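Local coordinates for protein putative isomerase (Streptomyces coelicolor A3, PDB 2OQH) that probably acts on an acid sugar as a member of the enolase superfamily, perhaps dehydrating D-glucarate to 5-dehydro-4-deoxy-D-glucarate, at residues Ile5-Val10 with Arg37-Ser42; His154-Val159 with Glu187-Val192. One frame throughout, in Å; residues are numbered along the deposited sequence.

Contact 1: residues Ile5-Val10 with Arg37-Ser42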
ATOM      1  N   ILE A   5     -13.451 -18.402  17.149  1.00 23.67           N
ATOM      2  CA  ILE A   5     -14.073 -17.180  16.696  1.00 23.32           C
ATOM      3  C   ILE A   5     -15.578 -17.305  16.926  1.00 24.65           C
ATOM      4  O   ILE A   5     -16.204 -18.287  16.510  1.00 24.94           O
ATOM      5  CB  ILE A   5     -13.777 -16.940  15.208  1.00 22.18           C
ATOM      6  CG1 ILE A   5     -12.265 -16.736  15.027  1.00 21.14           C
ATOM      7  CG2 ILE A   5     -14.565 -15.739  14.699  1.00 20.29           C
ATOM      8  CD1 ILE A   5     -11.834 -16.526  13.588  1.00 21.72           C
ATOM      9  N   THR A   6     -16.147 -16.322  17.615  1.00 24.37           N
ATOM     10  CA  THR A   6     -17.576 -16.324  17.900  1.00 24.82           C
ATOM     11  C   THR A   6     -18.351 -15.433  16.941  1.00 24.69           C
ATOM     12  O   THR A   6     -19.487 -15.749  16.565  1.00 24.04           O
ATOM     13  CB  THR A   6     -17.861 -15.840  19.337  1.00 24.74           C
ATOM     14  OG1 THR A   6     -17.161 -14.612  19.575  1.00 25.84           O
ATOM     15  CG2 THR A   6     -17.419 -16.884  20.351  1.00 25.13           C
ATOM     16  N   ASP A   7     -17.740 -14.326  16.532  1.00 24.31           N
ATOM     17  CA  ASP A   7     -18.421 -13.401  15.636  1.00 24.19           C
ATOM     18  C   ASP A   7     -17.497 -12.688  14.663  1.00 23.30           C
ATOM     19  O   ASP A   7     -16.336 -12.421  14.971  1.00 22.86           O
ATOM     20  CB  ASP A   7     -19.168 -12.339  16.454  1.00 25.92           C
ATOM     21  CG  ASP A   7     -20.176 -12.940  17.411  1.00 27.44           C
ATOM     22  OD1 ASP A   7     -21.265 -13.364  16.965  1.00 28.79           O
ATOM     23  OD2 ASP A   7     -19.870 -12.996  18.618  1.00 29.72           O
ATOM     24  N   VAL A   8     -18.047 -12.373  13.494  1.00 23.08           N
ATOM     25  CA  VAL A   8     -17.343 -11.654  12.440  1.00 23.55           C
ATOM     26  C   VAL A   8     -18.317 -10.582  11.976  1.00 24.15           C
ATOM     27  O   VAL A   8     -19.307 -10.887  11.303  1.00 25.80           O
ATOM     28  CB  VAL A   8     -17.014 -12.561  11.228  1.00 23.01           C
ATOM     29  CG1 VAL A   8     -16.251 -11.759  10.184  1.00 24.36           C
ATOM     30  CG2 VAL A   8     -16.198 -13.765  11.674  1.00 21.86           C
ATOM     31  N   ASP A   9     -18.054  -9.333  12.349  1.00 24.34           N
ATOM     32  CA  ASP A   9     -18.931  -8.228  11.972  1.00 23.91           C
ATOM     33  C   ASP A   9     -18.262  -7.285  10.986  1.00 24.21           C
ATOM     34  O   ASP A   9     -17.071  -6.978  11.107  1.00 24.52           O
ATOM     35  CB  ASP A   9     -19.362  -7.477  13.226  1.00 25.27           C
ATOM     36  CG  ASP A   9     -20.224  -8.329  14.129  1.00 25.95           C
ATOM     37  OD1 ASP A   9     -21.317  -8.732  13.674  1.00 29.71           O
ATOM     38  OD2 ASP A   9     -19.812  -8.604  15.274  1.00 26.76           O
ATOM     39  N   VAL A  10     -19.038  -6.815  10.019  1.00 23.70           N
ATOM     40  CA  VAL A  10     -18.502  -5.945   8.984  1.00 23.37           C
ATOM     41  C   VAL A  10     -19.242  -4.621   8.861  1.00 24.34           C
ATOM     42  O   VAL A  10     -20.473  -4.583   8.855  1.00 24.90           O
ATOM     43  CB  VAL A  10     -18.547  -6.656   7.611  1.00 23.03           C
ATOM     44  CG1 VAL A  10     -17.677  -5.915   6.609  1.00 21.17           C
ATOM     45  CG2 VAL A  10     -18.098  -8.106   7.760  1.00 22.85           C
ATOM     46  N   ARG A  37     -14.424  -6.899  12.399  1.00 19.79           N
ATOM     47  CA  ARG A  37     -14.080  -7.215  13.782  1.00 20.33           C
ATOM     48  C   ARG A  37     -14.246  -8.710  14.004  1.00 20.08           C
ATOM     49  O   ARG A  37     -15.305  -9.277  13.721  1.00 20.93           O
ATOM     50  CB  ARG A  37     -14.976  -6.476  14.792  1.00 20.95           C
ATOM     51  CG  ARG A  37     -14.693  -6.883  16.259  1.00 20.77           C
ATOM     52  CD  ARG A  37     -15.654  -6.221  17.267  1.00 21.02           C
ATOM     53  NE  ARG A  37     -17.032  -6.635  17.037  1.00 22.43           N
ATOM     54  CZ  ARG A  37     -18.105  -5.972  17.460  1.00 22.75           C
ATOM     55  NH1 ARG A  37     -17.974  -4.847  18.152  1.00 23.08           N
ATOM     56  NH2 ARG A  37     -19.314  -6.424  17.165  1.00 24.19           N
ATOM     57  N   VAL A  38     -13.200  -9.349  14.508  1.00 19.65           N
ATOM     58  CA  VAL A  38     -13.272 -10.771  14.785  1.00 20.75           C
ATOM     59  C   VAL A  38     -13.353 -10.959  16.295  1.00 20.47           C
ATOM     60  O   VAL A  38     -12.441 -10.574  17.023  1.00 21.19           O
ATOM     61  CB  VAL A  38     -12.041 -11.514  14.220  1.00 20.27           C
ATOM     62  CG1 VAL A  38     -12.055 -12.969  14.670  1.00 21.60           C
ATOM     63  CG2 VAL A  38     -12.049 -11.431  12.702  1.00 17.73           C
ATOM     64  N   ARG A  39     -14.453 -11.545  16.757  1.00 22.16           N
ATOM     65  CA  ARG A  39     -14.658 -11.778  18.186  1.00 23.24           C
ATOM     66  C   ARG A  39     -14.371 -13.228  18.585  1.00 22.42           C
ATOM     67  O   ARG A  39     -14.807 -14.159  17.915  1.00 23.20           O
ATOM     68  CB  ARG A  39     -16.093 -11.419  18.561  1.00 24.26           C
ATOM     69  CG  ARG A  39     -16.426 -11.656  20.021  1.00 28.33           C
ATOM     70  CD  ARG A  39     -17.928 -11.562  20.246  1.00 30.54           C
ATOM     71  NE  ARG A  39     -18.471 -10.257  19.860  1.00 32.50           N
ATOM     72  CZ  ARG A  39     -18.099  -9.102  20.408  1.00 33.04           C
ATOM     73  NH1 ARG A  39     -17.174  -9.090  21.359  1.00 34.53           N
ATOM     74  NH2 ARG A  39     -18.679  -7.962  20.038  1.00 31.73           N
ATOM     75  N   THR A  40     -13.640 -13.416  19.679  1.00 23.38           N
ATOM     76  CA  THR A  40     -13.301 -14.761  20.144  1.00 24.59           C
ATOM     77  C   THR A  40     -13.912 -15.082  21.511  1.00 26.36           C
ATOM     78  O   THR A  40     -14.073 -14.192  22.348  1.00 26.65           O
ATOM     79  CB  THR A  40     -11.772 -14.941  20.248  1.00 24.36           C
ATOM     80  OG1 THR A  40     -11.265 -14.149  21.327  1.00 23.80           O
ATOM     81  CG2 THR A  40     -11.092 -14.506  18.945  1.00 24.29           C
ATOM     82  N   ASP A  41     -14.227 -16.357  21.746  1.00 27.12           N
ATOM     83  CA  ASP A  41     -14.810 -16.766  23.023  1.00 27.72           C
ATOM     84  C   ASP A  41     -13.895 -16.511  24.213  1.00 27.76           C
ATOM     85  O   ASP A  41     -14.158 -16.985  25.320  1.00 28.65           O
ATOM     86  CB  ASP A  41     -15.241 -18.246  22.996  1.00 28.69           C
ATOM     87  CG  ASP A  41     -14.122 -19.195  22.595  1.00 28.93           C
ATOM     88  OD1 ASP A  41     -12.935 -18.798  22.588  1.00 30.13           O
ATOM     89  OD2 ASP A  41     -14.434 -20.367  22.293  1.00 29.99           O
ATOM     90  N   SER A  42     -12.816 -15.766  23.999  1.00 27.47           N
ATOM     91  CA  SER A  42     -11.915 -15.452  25.102  1.00 27.14           C
ATOM     92  C   SER A  42     -12.138 -13.993  25.489  1.00 26.50           C
ATOM     93  O   SER A  42     -11.630 -13.520  26.506  1.00 26.31           O
ATOM     94  CB  SER A  42     -10.452 -15.635  24.691  1.00 27.80           C
ATOM     95  OG  SER A  42      -9.994 -14.507  23.959  1.00 28.92           O
TER
HETATM   96  O   HOH W   1     -17.557  -9.371  15.790  1.00 31.55           O
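The carbonyl oxygen of Arg39 is gripped by two successive amides of the facing strand. Thr6 N donates to Arg39 O at 2.6 Å, and Asp7 N donates to the same Arg39 O at 3.2 Å. Two residues facing one make this a classic beta bulge. It shifts the antiparallel register by one residue between Ile5 and Asp7. Beyond the bulge the ladder is regular: Arg39 N returns a bond of 2.7 Å to Asp7 O, and Asp9 and Arg37 form the next hydrogen-bonded pair.

Asp7, Asp9, Arg37 and Arg39 put their side chains on one face of the sheet. Asp9 lies alongside Arg37, and Arg37 NH2 reaches Asp9 OD2 at 2.9 Å in a salt bridge. The oxygen is at the edge of the guanidinium, near its plane, but the nitrogen comes from above the carboxylate, and the two planes stand 82° apart. The Arg37 chain bends at chi3 (63°), which turns its end toward Asp9. A water bonds Arg37 O and Arg37 NE; its approach to Asp9 OD2 is doubtfully short. Asp7 OD2 pairs with Arg39 NE at 3.3 Å, while Arg39 NH1 has a second acid, Glu45. Arg39 NH2 sits over one face of the Arg37 guanidinium, 3.2 Å above its plane.

On the other face Ile5 CD1 packs on Val38 CG1 at 3.7 Å. The sheet therefore has one charged face and one apolar face here. The paired carboxylates, with Glu45, probably offset the charge of the two close arginines.

Contact 2: residues His154-Val159 with Glu187-Val192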
ATOM      1  N   HIS A 154       5.768  23.526  -6.015  1.00 20.44           N
ATOM      2  CA  HIS A 154       4.913  22.772  -5.107  1.00 21.34           C
ATOM      3  C   HIS A 154       5.693  21.632  -4.468  1.00 21.11           C
ATOM      4  O   HIS A 154       5.548  21.360  -3.281  1.00 22.48           O
ATOM      5  CB  HIS A 154       3.712  22.191  -5.848  1.00 22.29           C
ATOM      6  CG  HIS A 154       2.774  21.439  -4.959  1.00 24.21           C
ATOM      7  ND1 HIS A 154       2.049  22.051  -3.959  1.00 24.71           N
ATOM      8  CD2 HIS A 154       2.462  20.123  -4.899  1.00 24.61           C
ATOM      9  CE1 HIS A 154       1.329  21.143  -3.322  1.00 25.22           C
ATOM     10  NE2 HIS A 154       1.562  19.966  -3.874  1.00 25.06           N
ATOM     11  N   ALA A 155       6.520  20.967  -5.270  1.00 20.36           N
ATOM     12  CA  ALA A 155       7.330  19.859  -4.792  1.00 19.23           C
ATOM     13  C   ALA A 155       8.239  20.344  -3.670  1.00 18.42           C
ATOM     14  O   ALA A 155       8.302  19.736  -2.598  1.00 18.28           O
ATOM     15  CB  ALA A 155       8.162  19.281  -5.943  1.00 19.59           C
ATOM     16  N   VAL A 156       8.938  21.446  -3.913  1.00 18.88           N
ATOM     17  CA  VAL A 156       9.834  21.995  -2.907  1.00 20.27           C
ATOM     18  C   VAL A 156       9.095  22.326  -1.607  1.00 20.83           C
ATOM     19  O   VAL A 156       9.626  22.101  -0.520  1.00 21.90           O
ATOM     20  CB  VAL A 156      10.544  23.261  -3.428  1.00 20.39           C
ATOM     21  CG1 VAL A 156      11.368  23.894  -2.320  1.00 20.37           C
ATOM     22  CG2 VAL A 156      11.441  22.892  -4.606  1.00 21.26           C
ATOM     23  N   ARG A 157       7.874  22.844  -1.728  1.00 22.02           N
ATOM     24  CA  ARG A 157       7.050  23.208  -0.571  1.00 23.56           C
ATOM     25  C   ARG A 157       6.699  21.977   0.255  1.00 22.91           C
ATOM     26  O   ARG A 157       6.864  21.966   1.478  1.00 23.70           O
ATOM     27  CB  ARG A 157       5.742  23.881  -1.021  1.00 23.94           C
ATOM     28  CG  ARG A 157       5.900  25.257  -1.649  1.00 28.53           C
ATOM     29  CD  ARG A 157       6.382  26.306  -0.639  1.00 30.67           C
ATOM     30  NE  ARG A 157       7.618  26.955  -1.092  1.00 33.49           N
ATOM     31  CZ  ARG A 157       8.303  27.854  -0.385  1.00 35.12           C
ATOM     32  NH1 ARG A 157       7.877  28.226   0.824  1.00 35.42           N
ATOM     33  NH2 ARG A 157       9.426  28.376  -0.879  1.00 34.85           N
ATOM     34  N   VAL A 158       6.207  20.947  -0.428  1.00 21.81           N
ATOM     35  CA  VAL A 158       5.814  19.702   0.224  1.00 20.81           C
ATOM     36  C   VAL A 158       6.976  19.042   0.944  1.00 20.46           C
ATOM     37  O   VAL A 158       6.828  18.566   2.070  1.00 20.21           O
ATOM     38  CB  VAL A 158       5.245  18.697  -0.794  1.00 20.04           C
ATOM     39  CG1 VAL A 158       4.917  17.379  -0.102  1.00 21.49           C
ATOM     40  CG2 VAL A 158       4.003  19.273  -1.443  1.00 20.64           C
ATOM     41  N   VAL A 159       8.130  19.015   0.292  1.00 19.67           N
ATOM     42  CA  VAL A 159       9.308  18.396   0.877  1.00 20.74           C
ATOM     43  C   VAL A 159       9.762  19.122   2.141  1.00 22.28           C
ATOM     44  O   VAL A 159      10.108  18.481   3.139  1.00 22.01           O
ATOM     45  CB  VAL A 159      10.480  18.347  -0.146  1.00 20.14           C
ATOM     46  CG1 VAL A 159      11.738  17.803   0.511  1.00 19.55           C
ATOM     47  CG2 VAL A 159      10.094  17.473  -1.327  1.00 19.59           C
ATOM     48  N   GLU A 187      15.661  19.354 -10.947  1.00 19.57           N
ATOM     49  CA  GLU A 187      16.548  20.514 -10.918  1.00 22.00           C
ATOM     50  C   GLU A 187      16.347  21.279  -9.610  1.00 20.97           C
ATOM     51  O   GLU A 187      17.305  21.803  -9.042  1.00 22.05           O
ATOM     52  CB  GLU A 187      16.279  21.438 -12.108  1.00 23.77           C
ATOM     53  CG  GLU A 187      17.461  22.343 -12.471  1.00 29.10           C
ATOM     54  CD  GLU A 187      17.146  23.291 -13.620  1.00 32.40           C
ATOM     55  OE1 GLU A 187      16.483  24.326 -13.372  1.00 33.45           O
ATOM     56  OE2 GLU A 187      17.549  22.997 -14.774  1.00 33.81           O
ATOM     57  N   ALA A 188      15.109  21.308  -9.121  1.00 20.05           N
ATOM     58  CA  ALA A 188      14.781  22.014  -7.881  1.00 19.87           C
ATOM     59  C   ALA A 188      15.061  21.210  -6.613  1.00 20.00           C
ATOM     60  O   ALA A 188      15.204  21.785  -5.537  1.00 19.43           O
ATOM     61  CB  ALA A 188      13.320  22.442  -7.898  1.00 18.48           C
ATOM     62  N   LEU A 189      15.119  19.887  -6.746  1.00 19.57           N
ATOM     63  CA  LEU A 189      15.378  18.987  -5.618  1.00 19.74           C
ATOM     64  C   LEU A 189      16.420  17.953  -6.049  1.00 20.86           C
ATOM     65  O   LEU A 189      16.093  16.800  -6.341  1.00 20.38           O
ATOM     66  CB  LEU A 189      14.082  18.282  -5.196  1.00 19.00           C
ATOM     67  CG  LEU A 189      12.995  19.196  -4.623  1.00 18.56           C
ATOM     68  CD1 LEU A 189      11.685  18.442  -4.451  1.00 19.97           C
ATOM     69  CD2 LEU A 189      13.468  19.749  -3.302  1.00 19.67           C
ATOM     70  N   PRO A 190      17.695  18.361  -6.095  1.00 21.52           N
ATOM     71  CA  PRO A 190      18.799  17.493  -6.497  1.00 22.18           C
ATOM     72  C   PRO A 190      18.961  16.202  -5.705  1.00 23.57           C
ATOM     73  O   PRO A 190      19.346  15.179  -6.271  1.00 24.25           O
ATOM     74  CB  PRO A 190      20.017  18.401  -6.352  1.00 23.09           C
ATOM     75  CG  PRO A 190      19.455  19.775  -6.569  1.00 21.61           C
ATOM     76  CD  PRO A 190      18.187  19.716  -5.786  1.00 21.80           C
ATOM     77  N   GLY A 191      18.662  16.238  -4.409  1.00 23.72           N
ATOM     78  CA  GLY A 191      18.859  15.054  -3.587  1.00 24.19           C
ATOM     79  C   GLY A 191      17.674  14.239  -3.113  1.00 24.26           C
ATOM     80  O   GLY A 191      17.832  13.358  -2.269  1.00 25.38           O
ATOM     81  N   VAL A 192      16.490  14.504  -3.636  1.00 22.10           N
ATOM     82  CA  VAL A 192      15.337  13.738  -3.203  1.00 21.55           C
ATOM     83  C   VAL A 192      15.216  12.479  -4.062  1.00 20.60           C
ATOM     84  O   VAL A 192      15.632  12.471  -5.221  1.00 19.98           O
ATOM     85  CB  VAL A 192      14.039  14.569  -3.351  1.00 21.19           C
ATOM     86  CG1 VAL A 192      13.627  14.641  -4.814  1.00 20.66           C
ATOM     87  CG2 VAL A 192      12.937  13.966  -2.515  1.00 21.78           C
TER
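Leu189 lays its two methyl groups over three side chains of the helix segment 154-159. Its CD1 touches both Ala155 and Val159. Leu189 CD1 lies 3.6 Å from Val159 CG2 and 3.9 Å from Ala155 CB. The other branch turns to Val156, with Leu189 CD2 at 4.0 Å from Val156 CG2. The side chains of Leu189 and Val159 run past each other in opposite directions. Val156 instead comes in at a slant to the leucine.

Val156 CG2 also touches the neighbouring residue of the other segment, at 3.8 Å from Ala188 CB. One methyl group thus meets both Ala188 and Leu189. In Val156 and Val159 alike, CG2 is the branch used, while CG1 is set anti to the backbone N (chi1 174° and 175°). The contact between the two segments is wholly apolar and modest in size, with 209 Å² buried.

Leu189 is the first residue to leave helical geometry after helix 175-188. It also starts a type I turn that runs through Pro190 and Gly191 to Val192. Arg186 bonds the carbonyl oxygens of Leu189 and Val192 through its NH1, tying the turn to the helix before it. Strand 193-197 follows directly. Val159 and Val192 both touch Val167 of strand 166-170. The contact therefore joins helix 147-162 to the C-terminal end of helix 175-188 and the turn that follows it, near the surface of the barrel, with strand 166-170 beneath them.

Contact 1 comes first along the chain, and its second segment ends well before contact 2 begins. Their centres are 47 Å apart, their nearest atoms about 33 Å, and they lie on opposite sides of the chain's centre. They share no strand, helix or sheet. Contact 1 pairs strands 5-15 and 31-40 of the three-stranded antiparallel sheet in the N-terminal domain. Contact 2 belongs to the TIM-barrel domain, where helices 147-162 and 175-188 flank strand 166-170 in sequence. Together they sample the two-domain plan of the enolase superfamily. Each lies within its own domain, and neither bridges the two.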